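Local coordinates for cellulase IBT99 (Metagenomes, PDB 6WBT), which probably hydrolyses 6-phospho-alpha-glucosides with the aid of NAD and a manganese ion, as family 4 glycosyl hydrolases do, at residues 26-31 / 62-67; 169-174 / 198-203; 348-353 / 359-364. All blocks are in the same frame, centred on the assembly; numbering follows the deposited sequence.

Contact 1: 26-31 / 62-67; sequences DQRQKI and PEVVLK
Arg28 and Glu63 reach for each other from opposite directions, and their meeting is a single salt bridge, Arg28 NE to Glu63 OE2, 2.8 Å long. The side nitrogen of the guanidinium does the work here: NH2 of Arg28 stays 4.1 Å from OE2 of Glu63, so the carboxylate does not straddle the arginine in a paired, two-oxygen grip. The two planes stand 76° apart, and OE2 comes in obliquely.

The torsions account for this. Arg28 runs out extended from its backbone and then kinks at the last carbon bond, chi3 57°, which turns NE toward the glutamate. Glu63 folds back at chi2, -82°, carrying its carboxylate toward the arginine instead of straight out from the chain. Just behind the bridge, CD of Arg28 brushes CG2 of Val64 at 4.2 Å, a small apolar touch beside the polar one.

Segment 26-31 is the connection from helix 17-25 toward strand 33-39; 62-67 comes after helix 43-60, and its last residues belong to strand 66-69, where Lys67 hydrogen-bonds through its backbone to Leu36 and Leu38. They sit where neighbouring beta-alpha units of the Rossmann fold enter the sheet. With one charged pair, one grazing methyl and a surface setting, the chemistry implies a modest clasp between two connections, whose strength probably depends on solvent and salt.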
loop_
_atom_site.group_PDB
_atom_site.type_symbol
_atom_site.label_atom_id
_atom_site.label_comp_id
_atom_site.label_asym_id
_atom_site.label_seq_id
_atom_site.Cartn_x
_atom_site.Cartn_y
_atom_site.Cartn_z
ATOM N N ASP A 26 2.360 46.397 0.964
ATOM C CA ASP A 26 2.846 46.475 2.337
ATOM C C ASP A 26 4.109 45.658 2.564
ATOM O O ASP A 26 4.736 45.803 3.618
ATOM C CB ASP A 26 1.761 46.016 3.313
ATOM C CG ASP A 26 0.568 46.946 3.335
ATOM O OD1 ASP A 26 0.733 48.134 2.983
ATOM O OD2 ASP A 26 -0.535 46.492 3.707
ATOM N N GLN A 27 4.487 44.802 1.614
ATOM C CA GLN A 27 5.719 44.028 1.711
ATOM C C GLN A 27 6.699 44.489 0.641
ATOM O O GLN A 27 7.302 43.668 -0.057
ATOM C CB GLN A 27 5.431 42.535 1.585
ATOM C CG GLN A 27 4.475 41.999 2.637
ATOM C CD GLN A 27 5.068 42.031 4.030
ATOM O OE1 GLN A 27 4.418 42.456 4.985
ATOM N NE2 GLN A 27 6.309 41.573 4.155
ATOM N N ARG A 28 6.865 45.807 0.516
ATOM C CA ARG A 28 7.641 46.354 -0.591
ATOM C C ARG A 28 9.135 46.118 -0.410
ATOM O O ARG A 28 9.858 45.956 -1.401
ATOM C CB ARG A 28 7.344 47.843 -0.736
ATOM C CG ARG A 28 7.514 48.392 -2.139
ATOM C CD ARG A 28 6.586 49.578 -2.382
ATOM N NE ARG A 28 6.779 50.652 -1.408
ATOM C CZ ARG A 28 5.991 50.867 -0.358
ATOM N NH1 ARG A 28 4.944 50.081 -0.139
ATOM N NH2 ARG A 28 6.248 51.867 0.473
ATOM N N GLN A 29 9.619 46.094 0.835
ATOM C CA GLN A 29 11.037 45.841 1.062
ATOM C C GLN A 29 11.405 44.392 0.775
ATOM O O GLN A 29 12.524 44.116 0.325
ATOM C CB GLN A 29 11.422 46.203 2.497
ATOM C CG GLN A 29 11.569 47.692 2.754
ATOM C CD GLN A 29 12.352 47.985 4.019
ATOM O OE1 GLN A 29 12.529 49.141 4.401
ATOM N NE2 GLN A 29 12.832 46.934 4.673
ATOM N N LYS A 30 10.489 43.458 1.023
ATOM C CA LYS A 30 10.772 42.044 0.814
ATOM C C LYS A 30 10.478 41.584 -0.606
ATOM O O LYS A 30 11.122 40.647 -1.092
ATOM C CB LYS A 30 9.969 41.194 1.804
ATOM C CG LYS A 30 10.188 41.567 3.264
ATOM C CD LYS A 30 10.880 40.451 4.035
ATOM C CE LYS A 30 12.302 40.226 3.548
ATOM N NZ LYS A 30 12.959 39.097 4.263
ATOM N N ILE A 31 9.526 42.217 -1.285
ATOM C CA ILE A 31 9.154 41.863 -2.650
ATOM C C ILE A 31 9.527 43.038 -3.543
ATOM O O ILE A 31 8.909 44.108 -3.469
ATOM C CB ILE A 31 7.662 41.519 -2.773
ATOM C CG1 ILE A 31 7.348 40.184 -2.089
ATOM C CG2 ILE A 31 7.251 41.455 -4.235
ATOM C CD1 ILE A 31 7.131 40.274 -0.596
ATOM N N PRO A 62 3.274 55.149 -4.515
ATOM C CA PRO A 62 3.073 55.708 -5.861
ATOM C C PRO A 62 4.186 55.385 -6.846
ATOM O O PRO A 62 4.042 55.707 -8.032
ATOM C CB PRO A 62 2.991 57.216 -5.601
ATOM C CG PRO A 62 3.815 57.417 -4.372
ATOM C CD PRO A 62 3.604 56.189 -3.525
ATOM N N GLU A 63 5.281 54.767 -6.408
ATOM C CA GLU A 63 6.400 54.471 -7.293
ATOM C C GLU A 63 6.242 53.150 -8.035
ATOM O O GLU A 63 7.130 52.786 -8.814
ATOM C CB GLU A 63 7.714 54.460 -6.505
ATOM C CG GLU A 63 7.918 53.234 -5.624
ATOM C CD GLU A 63 7.194 53.329 -4.294
ATOM O OE1 GLU A 63 6.354 54.237 -4.128
ATOM O OE2 GLU A 63 7.474 52.495 -3.408
ATOM N N VAL A 64 5.149 52.428 -7.819
ATOM C CA VAL A 64 4.918 51.146 -8.476
ATOM C C VAL A 64 4.119 51.389 -9.750
ATOM O O VAL A 64 3.009 51.929 -9.704
ATOM C CB VAL A 64 4.189 50.168 -7.543
ATOM C CG1 VAL A 64 3.922 48.853 -8.258
ATOM C CG2 VAL A 64 5.002 49.937 -6.278
ATOM N N VAL A 65 4.685 50.991 -10.887
ATOM C CA VAL A 65 4.022 51.152 -12.177
ATOM C C VAL A 65 2.998 50.040 -12.362
ATOM O O VAL A 65 3.274 48.865 -12.087
ATOM C CB VAL A 65 5.062 51.162 -13.315
ATOM C CG1 VAL A 65 6.064 50.030 -13.134
ATOM C CG2 VAL A 65 4.377 51.063 -14.670
ATOM N N LEU A 66 1.806 50.409 -12.823
ATOM C CA LEU A 66 0.708 49.474 -13.025
ATOM C C LEU A 66 0.406 49.348 -14.512
ATOM O O LEU A 66 0.178 50.355 -15.191
ATOM C CB LEU A 66 -0.547 49.929 -12.276
ATOM C CG LEU A 66 -1.800 49.076 -12.481
ATOM C CD1 LEU A 66 -1.612 47.685 -11.896
ATOM C CD2 LEU A 66 -3.018 49.756 -11.876
ATOM N N LYS A 67 0.401 48.115 -15.009
ATOM C CA LYS A 67 0.050 47.819 -16.392
ATOM C C LYS A 67 -1.220 46.979 -16.415
ATOM O O LYS A 67 -1.336 46.000 -15.670
ATOM C CB LYS A 67 1.187 47.085 -17.106
ATOM C CG LYS A 67 2.540 47.770 -16.989
ATOM C CD LYS A 67 3.057 48.241 -18.340
ATOM C CE LYS A 67 2.220 49.382 -18.895
ATOM N NZ LYS A 67 2.771 49.900 -20.178
#

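Contact 2: 169-174 / 198-203; sequences NICDMP and GLNHYG. With MN (manganese (II) ion), chain E; G6P (6-O-phosphono-alpha-D-glucopyranose), chain F; NAD (nicotinamide-adenine-dinucleotide), chain G.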
loop_
_atom_site.group_PDB
_atom_site.type_symbol
_atom_site.label_atom_id
_atom_site.label_comp_id
_atom_site.label_asym_id
_atom_site.label_seq_id
_atom_site.Cartn_x
_atom_site.Cartn_y
_atom_site.Cartn_z
ATOM N N ASN A 169 -1.507 25.555 -4.877
ATOM C CA ASN A 169 -2.904 25.848 -4.588
ATOM C C ASN A 169 -3.091 26.000 -3.085
ATOM O O ASN A 169 -2.705 25.115 -2.314
ATOM C CB ASN A 169 -3.810 24.743 -5.130
ATOM C CG ASN A 169 -3.562 24.455 -6.599
ATOM O OD1 ASN A 169 -4.142 25.096 -7.475
ATOM N ND2 ASN A 169 -2.695 23.487 -6.874
ATOM N N ILE A 170 -3.685 27.120 -2.673
ATOM C CA ILE A 170 -3.857 27.453 -1.268
ATOM C C ILE A 170 -5.315 27.829 -1.019
ATOM O O ILE A 170 -6.136 27.869 -1.935
ATOM C CB ILE A 170 -2.915 28.590 -0.819
ATOM C CG1 ILE A 170 -3.158 29.844 -1.660
ATOM C CG2 ILE A 170 -1.462 28.149 -0.910
ATOM C CD1 ILE A 170 -2.345 31.042 -1.218
ATOM N N CYS A 171 -5.625 28.110 0.245
ATOM C CA CYS A 171 -6.969 28.488 0.658
ATOM C C CYS A 171 -6.872 29.264 1.963
ATOM O O CYS A 171 -6.019 28.976 2.805
ATOM C CB CYS A 171 -7.868 27.259 0.835
ATOM S SG CYS A 171 -9.501 27.613 1.518
ATOM N N ASP A 172 -7.756 30.247 2.123
ATOM C CA ASP A 172 -7.747 31.107 3.299
ATOM C C ASP A 172 -8.811 30.737 4.326
ATOM O O ASP A 172 -8.879 31.376 5.380
ATOM C CB ASP A 172 -7.922 32.574 2.885
ATOM C CG ASP A 172 -9.346 32.906 2.483
ATOM O OD1 ASP A 172 -10.024 32.035 1.902
ATOM O OD2 ASP A 172 -9.792 34.042 2.749
HETATM N N MSE A 173 -9.638 29.733 4.049
HETATM C CA MSE A 173 -10.662 29.309 5.003
HETATM C C MSE A 173 -10.063 28.767 6.310
HETATM O O MSE A 173 -10.547 29.115 7.387
HETATM C CB MSE A 173 -11.593 28.268 4.372
HETATM C CG MSE A 173 -12.799 27.903 5.229
HETATM SE SE MSE A 173 -14.069 29.373 5.419
HETATM C CE MSE A 173 -13.738 29.827 7.284
ATOM N N PRO A 174 -9.025 27.918 6.239
ATOM C CA PRO A 174 -8.346 27.540 7.490
ATOM C C PRO A 174 -7.693 28.722 8.185
ATOM O O PRO A 174 -7.697 28.789 9.420
ATOM C CB PRO A 174 -7.313 26.501 7.028
ATOM C CG PRO A 174 -7.858 25.968 5.756
ATOM C CD PRO A 174 -8.499 27.144 5.098
ATOM N N GLY A 198 -6.958 16.785 5.483
ATOM C CA GLY A 198 -8.209 16.640 4.776
ATOM C C GLY A 198 -8.107 17.229 3.388
ATOM O O GLY A 198 -7.010 17.459 2.868
ATOM N N LEU A 199 -9.263 17.463 2.780
ATOM C CA LEU A 199 -9.349 18.103 1.476
ATOM C C LEU A 199 -9.709 19.576 1.645
ATOM O O LEU A 199 -9.991 20.051 2.748
ATOM C CB LEU A 199 -10.379 17.394 0.593
ATOM C CG LEU A 199 -10.175 15.893 0.372
ATOM C CD1 LEU A 199 -11.249 15.337 -0.550
ATOM C CD2 LEU A 199 -8.788 15.609 -0.185
ATOM N N ASN A 200 -9.693 20.302 0.530
ATOM C CA ASN A 200 -10.061 21.712 0.564
ATOM C C ASN A 200 -11.527 21.859 0.951
ATOM O O ASN A 200 -12.407 21.242 0.343
ATOM C CB ASN A 200 -9.795 22.367 -0.792
ATOM C CG ASN A 200 -10.170 23.837 -0.815
ATOM O OD1 ASN A 200 -11.063 24.253 -1.553
ATOM N ND2 ASN A 200 -9.491 24.632 0.002
ATOM N N HIS A 201 -11.779 22.678 1.977
ATOM C CA HIS A 201 -13.110 22.832 2.567
ATOM C C HIS A 201 -13.660 21.489 3.040
ATOM O O HIS A 201 -14.861 21.222 2.942
ATOM C CB HIS A 201 -14.081 23.503 1.589
ATOM C CG HIS A 201 -13.638 24.858 1.130
ATOM N ND1 HIS A 201 -14.169 25.476 0.019
ATOM C CD2 HIS A 201 -12.718 25.714 1.634
ATOM C CE1 HIS A 201 -13.593 26.654 -0.144
ATOM N NE2 HIS A 201 -12.710 26.823 0.823
ATOM N N TYR A 202 -12.775 20.639 3.561
ATOM C CA TYR A 202 -13.119 19.266 3.909
ATOM C C TYR A 202 -12.073 18.689 4.856
ATOM O O TYR A 202 -11.676 17.528 4.719
ATOM C CB TYR A 202 -13.225 18.415 2.642
ATOM C CG TYR A 202 -14.205 17.266 2.723
ATOM C CD1 TYR A 202 -15.570 17.487 2.618
ATOM C CD2 TYR A 202 -13.761 15.958 2.886
ATOM C CE1 TYR A 202 -16.469 16.444 2.685
ATOM C CE2 TYR A 202 -14.655 14.907 2.952
ATOM C CZ TYR A 202 -16.007 15.156 2.852
ATOM O OH TYR A 202 -16.903 14.115 2.917
ATOM N N GLY A 203 -11.629 19.491 5.826
ATOM C CA GLY A 203 -10.533 19.094 6.690
ATOM C C GLY A 203 -10.837 19.166 8.170
ATOM O O GLY A 203 -11.981 19.403 8.572
HETATM MN MN MN E . -11.320 28.204 0.029
HETATM C C1 G6P F . -13.548 31.896 2.410
HETATM C C2 G6P F . -13.586 30.617 1.578
HETATM C C3 G6P F . -13.930 30.918 0.124
HETATM C C4 G6P F . -15.182 31.783 0.042
HETATM C C5 G6P F . -14.994 33.023 0.907
HETATM C C6 G6P F . -16.189 33.970 0.842
HETATM O O1 G6P F . -12.459 32.717 1.974
HETATM O O2 G6P F . -12.312 29.967 1.641
HETATM O O3 G6P F . -14.141 29.692 -0.583
HETATM O O4 G6P F . -15.418 32.168 -1.317
HETATM O O5 G6P F . -14.772 32.616 2.258
HETATM O O6 G6P F . -17.140 33.527 -0.124
HETATM P P G6P F . -18.306 34.525 -0.609
HETATM O O1P G6P F . -19.527 33.645 -0.712
HETATM O O2P G6P F . -17.804 35.077 -1.921
HETATM O O3P G6P F . -18.378 35.551 0.497
HETATM P PA NAD G . -15.389 38.171 -9.347
HETATM O O1A NAD G . -16.445 37.487 -10.150
HETATM O O2A NAD G . -15.750 39.440 -8.650
HETATM O O5B NAD G . -14.106 38.418 -10.281
HETATM C C5B NAD G . -13.497 37.292 -10.970
HETATM C C4B NAD G . -12.697 37.801 -12.145
HETATM O O4B NAD G . -12.133 36.680 -12.877
HETATM C C3B NAD G . -13.475 38.623 -13.187
HETATM O O3B NAD G . -12.764 39.819 -13.479
HETATM C C2B NAD G . -13.493 37.700 -14.410
HETATM O O2B NAD G . -13.652 38.374 -15.640
HETATM C C1B NAD G . -12.145 37.014 -14.244
HETATM N N9A NAD G . -11.987 35.802 -15.040
HETATM C C8A NAD G . -12.957 34.873 -15.325
HETATM N N7A NAD G . -12.531 33.886 -16.073
HETATM C C5A NAD G . -11.198 34.184 -16.308
HETATM C C6A NAD G . -10.196 33.520 -17.043
HETATM N N6A NAD G . -10.395 32.381 -17.699
HETATM N N1A NAD G . -8.968 34.089 -17.080
HETATM C C2A NAD G . -8.776 35.238 -16.419
HETATM N N3A NAD G . -9.639 35.948 -15.698
HETATM C C4A NAD G . -10.849 35.365 -15.679
HETATM O O3 NAD G . -14.813 37.140 -8.263
HETATM P PN NAD G . -14.447 37.297 -6.708
HETATM O O1N NAD G . -13.535 38.466 -6.541
HETATM O O2N NAD G . -15.707 37.255 -5.908
HETATM O O5D NAD G . -13.623 35.943 -6.472
HETATM C C5D NAD G . -12.500 35.675 -7.348
HETATM C C4D NAD G . -12.035 34.256 -7.139
HETATM O O4D NAD G . -11.401 34.152 -5.844
HETATM C C3D NAD G . -13.138 33.187 -7.131
HETATM O O3D NAD G . -12.728 32.070 -7.908
HETATM C C2D NAD G . -13.200 32.835 -5.641
HETATM O O2D NAD G . -13.810 31.588 -5.351
HETATM C C1D NAD G . -11.719 32.887 -5.288
HETATM N N1N NAD G . -11.485 32.935 -3.817
HETATM C C2N NAD G . -11.006 31.828 -3.168
HETATM C C3N NAD G . -10.806 31.843 -1.796
HETATM C C7N NAD G . -10.223 30.610 -1.153
HETATM O O7N NAD G . -10.591 30.286 -0.028
HETATM N N7N NAD G . -9.299 29.942 -1.830
HETATM C C4N NAD G . -11.131 32.990 -1.079
HETATM C C5N NAD G . -11.578 34.109 -1.749
HETATM C C6N NAD G . -11.745 34.062 -3.115
#
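Cys171 and His201 come together on a manganese ion, and that ion does most to join the two segments. SG of Cys171 binds the metal at 2.4 Å and NE2 of His201 binds it at 2.1 Å. The other ligands are the nicotinamide carbonyl O7N of NAD, 2.2 Å from the manganese, and O2 of glucose 6-phosphate, 2.6 Å away.

The sulfur is steered from several sides. With SG anti to the backbone nitrogen (chi1 174°), Cys171 directs it across to the 198-203 loop, and Met173 N, at the start of helix 173-184, donates to it in a capping bond. Asn200 ND2 adds a weak, bent hydrogen bond to the same SG, 3.3 Å long at 142°; this amide also donates to Glu360.

His201 is third in a type II turn from Leu199 to Tyr202, with a positive phi of 57°. OD1 of Asn200 lies over the centre of its ring, 3.6 Å above the plane, Tyr266 stacks with the ring, and ND1 is hydrogen-bonded to Thr111, which fixes its rotation and leaves NE2 for the metal.

Next to Cys171, Asp172 OD1 accepts a hydrogen bond from O1 of the sugar. C4N of the nicotinamide lies 3.7 Å from C3 of the sugar. Metal, sugar hydroxyl and cofactor thus share one centre, consistent with the family 4 mechanism, in which NAD takes hydride from C3 and the metal polarises the sugar.

Contact 3: 348-353 / 359-364; sequences GAIENL and VEIPGY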
loop_
_atom_site.group_PDB
_atom_site.type_symbol
_atom_site.label_atom_id
_atom_site.label_comp_id
_atom_site.label_asym_id
_atom_site.label_seq_id
_atom_site.Cartn_x
_atom_site.Cartn_y
_atom_site.Cartn_z
ATOM N N GLY A 348 1.536 9.365 -0.459
ATOM C CA GLY A 348 1.969 8.782 0.792
ATOM C C GLY A 348 2.002 9.723 1.977
ATOM O O GLY A 348 2.351 9.284 3.080
ATOM N N ALA A 349 1.661 11.002 1.788
ATOM C CA ALA A 349 1.611 11.928 2.914
ATOM C C ALA A 349 0.594 11.467 3.950
ATOM O O ALA A 349 0.914 11.327 5.136
ATOM C CB ALA A 349 1.285 13.337 2.420
ATOM N N ILE A 350 -0.640 11.229 3.518
ATOM C CA ILE A 350 -1.648 10.547 4.320
ATOM C C ILE A 350 -1.729 9.121 3.790
ATOM O O ILE A 350 -2.171 8.894 2.659
ATOM C CB ILE A 350 -3.007 11.257 4.255
ATOM C CG1 ILE A 350 -2.867 12.719 4.689
ATOM C CG2 ILE A 350 -4.024 10.538 5.128
ATOM C CD1 ILE A 350 -4.165 13.502 4.642
ATOM N N GLU A 351 -1.298 8.156 4.609
ATOM C CA GLU A 351 -1.044 6.808 4.105
ATOM C C GLU A 351 -2.325 6.105 3.672
ATOM O O GLU A 351 -2.325 5.366 2.682
ATOM C CB GLU A 351 -0.318 5.978 5.164
ATOM C CG GLU A 351 0.957 5.313 4.664
ATOM C CD GLU A 351 1.394 4.152 5.538
ATOM O OE1 GLU A 351 1.383 3.000 5.052
ATOM O OE2 GLU A 351 1.740 4.390 6.713
ATOM N N ASN A 352 -3.425 6.314 4.398
ATOM C CA ASN A 352 -4.663 5.601 4.094
ATOM C C ASN A 352 -5.330 6.073 2.810
ATOM O O ASN A 352 -6.346 5.489 2.419
ATOM C CB ASN A 352 -5.655 5.737 5.250
ATOM C CG ASN A 352 -4.990 6.138 6.546
ATOM O OD1 ASN A 352 -4.652 7.304 6.743
ATOM N ND2 ASN A 352 -4.808 5.177 7.443
ATOM N N LEU A 353 -4.801 7.096 2.145
ATOM C CA LEU A 353 -5.436 7.674 0.973
ATOM C C LEU A 353 -4.637 7.366 -0.287
ATOM O O LEU A 353 -3.458 7.003 -0.235
ATOM C CB LEU A 353 -5.600 9.188 1.135
ATOM C CG LEU A 353 -6.479 9.611 2.313
ATOM C CD1 LEU A 353 -6.520 11.123 2.431
ATOM C CD2 LEU A 353 -7.881 9.039 2.161
ATOM N N VAL A 359 -4.581 16.426 -1.017
ATOM C CA VAL A 359 -4.877 16.686 0.386
ATOM C C VAL A 359 -4.371 18.069 0.763
ATOM O O VAL A 359 -3.447 18.612 0.147
ATOM C CB VAL A 359 -4.261 15.597 1.288
ATOM C CG1 VAL A 359 -4.920 14.255 1.020
ATOM C CG2 VAL A 359 -2.759 15.513 1.059
ATOM N N GLU A 360 -4.988 18.645 1.792
ATOM C CA GLU A 360 -4.632 19.962 2.314
ATOM C C GLU A 360 -3.935 19.754 3.655
ATOM O O GLU A 360 -4.590 19.512 4.674
ATOM C CB GLU A 360 -5.873 20.842 2.446
ATOM C CG GLU A 360 -5.607 22.234 2.993
ATOM C CD GLU A 360 -6.807 23.152 2.848
ATOM O OE1 GLU A 360 -7.016 23.694 1.741
ATOM O OE2 GLU A 360 -7.549 23.327 3.837
ATOM N N ILE A 361 -2.609 19.847 3.651
ATOM C CA ILE A 361 -1.792 19.530 4.822
ATOM C C ILE A 361 -0.732 20.605 4.998
ATOM O O ILE A 361 -0.409 21.342 4.056
ATOM C CB ILE A 361 -1.126 18.144 4.691
ATOM C CG1 ILE A 361 -0.329 18.056 3.389
ATOM C CG2 ILE A 361 -2.170 17.039 4.763
ATOM C CD1 ILE A 361 0.433 16.764 3.230
ATOM N N PRO A 362 -0.177 20.731 6.208
ATOM C CA PRO A 362 0.886 21.721 6.420
ATOM C C PRO A 362 2.149 21.366 5.651
ATOM O O PRO A 362 2.529 20.198 5.542
ATOM C CB PRO A 362 1.124 21.671 7.935
ATOM C CG PRO A 362 0.628 20.330 8.352
ATOM C CD PRO A 362 -0.552 20.066 7.468
ATOM N N GLY A 363 2.799 22.396 5.116
ATOM C CA GLY A 363 4.039 22.213 4.385
ATOM C C GLY A 363 4.894 23.458 4.473
ATOM O O GLY A 363 4.405 24.558 4.746
ATOM N N TYR A 364 6.189 23.268 4.236
ATOM C CA TYR A 364 7.167 24.348 4.296
ATOM C C TYR A 364 7.394 24.894 2.892
ATOM O O TYR A 364 7.877 24.174 2.010
ATOM C CB TYR A 364 8.479 23.859 4.911
ATOM C CG TYR A 364 8.363 23.496 6.376
ATOM C CD1 TYR A 364 7.865 22.259 6.769
ATOM C CD2 TYR A 364 8.749 24.390 7.365
ATOM C CE1 TYR A 364 7.755 21.925 8.106
ATOM C CE2 TYR A 364 8.642 24.064 8.705
ATOM C CZ TYR A 364 8.145 22.830 9.069
ATOM O OH TYR A 364 8.038 22.501 10.400
#
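Ile350 drives its side chain into the face of strand 358-366, and it is worth following outward. CB lies too far back to touch the strand and rests instead near Leu353 of its own turn. The short branch, CG2, does likewise, packing 3.7 Å from CD1 of Leu353. The long branch does the reaching: CG1 is anti to the carbonyl carbon (chi1 -56°) and chi2 is fully extended. CG1 comes 4.4 Å from CG2 of Ile361, and the terminal CD1 slides past Val359, 3.8 Å from its CG1, and also comes 4.1 Å from CG2 of Ile361.

Val359 CG1 is shared, because CD1 of Leu353 reaches it too, at 3.8 Å, coming in at a slant. Ile361 is split between partners. Its CG1 takes the position between the backbone N and the carbonyl carbon (chi1 54°), which sends CD1 to the CB of Ala349, 3.6 Å off, while CG2 stays with Ile350. All four touches are methyl on methyl and buried, and Phe197 of strand 192-197 also packs on Ile350.

The loop keeps its shape by its own backbone: Leu353 N bonds to Ile350 O in a type I turn, and Ala349 and Glu351 pair with Gly376. On the strand, Glu360 points the other way, between the two apolar residues. Near the far end, Tyr364 stacks with Tyr364 of the second subunit. Strands 338-345 and 358-366 are antiparallel neighbours in the mixed sheet, so the arrangement is that of a beta hairpin whose long connection folds back over one face of its second strand, here in the C-terminal region of a family 4 glycosyl hydrolase.

How the contacts relate
Contact 1 is the surface member of the set; contacts 2 and 3 are buried. All three reach the same mixed sheet: contact 1 at the strands entering its parallel edge, contact 2 at the end of strand 167-170, and contact 3 on strand 358-366 in the antiparallel part, against the loop before it. Contact 1 lies apart, its centre 29 Å from that of contact 2 and 35 Å from that of contact 3. Contacts 2 and 3 have centres 12 Å apart and touch, Gly198 O probably accepting a hydrogen bond from the backbone N of Glu360. The chemistry follows the place: one ion pair outside, metal coordination at the site, and purely apolar contact in the hairpin.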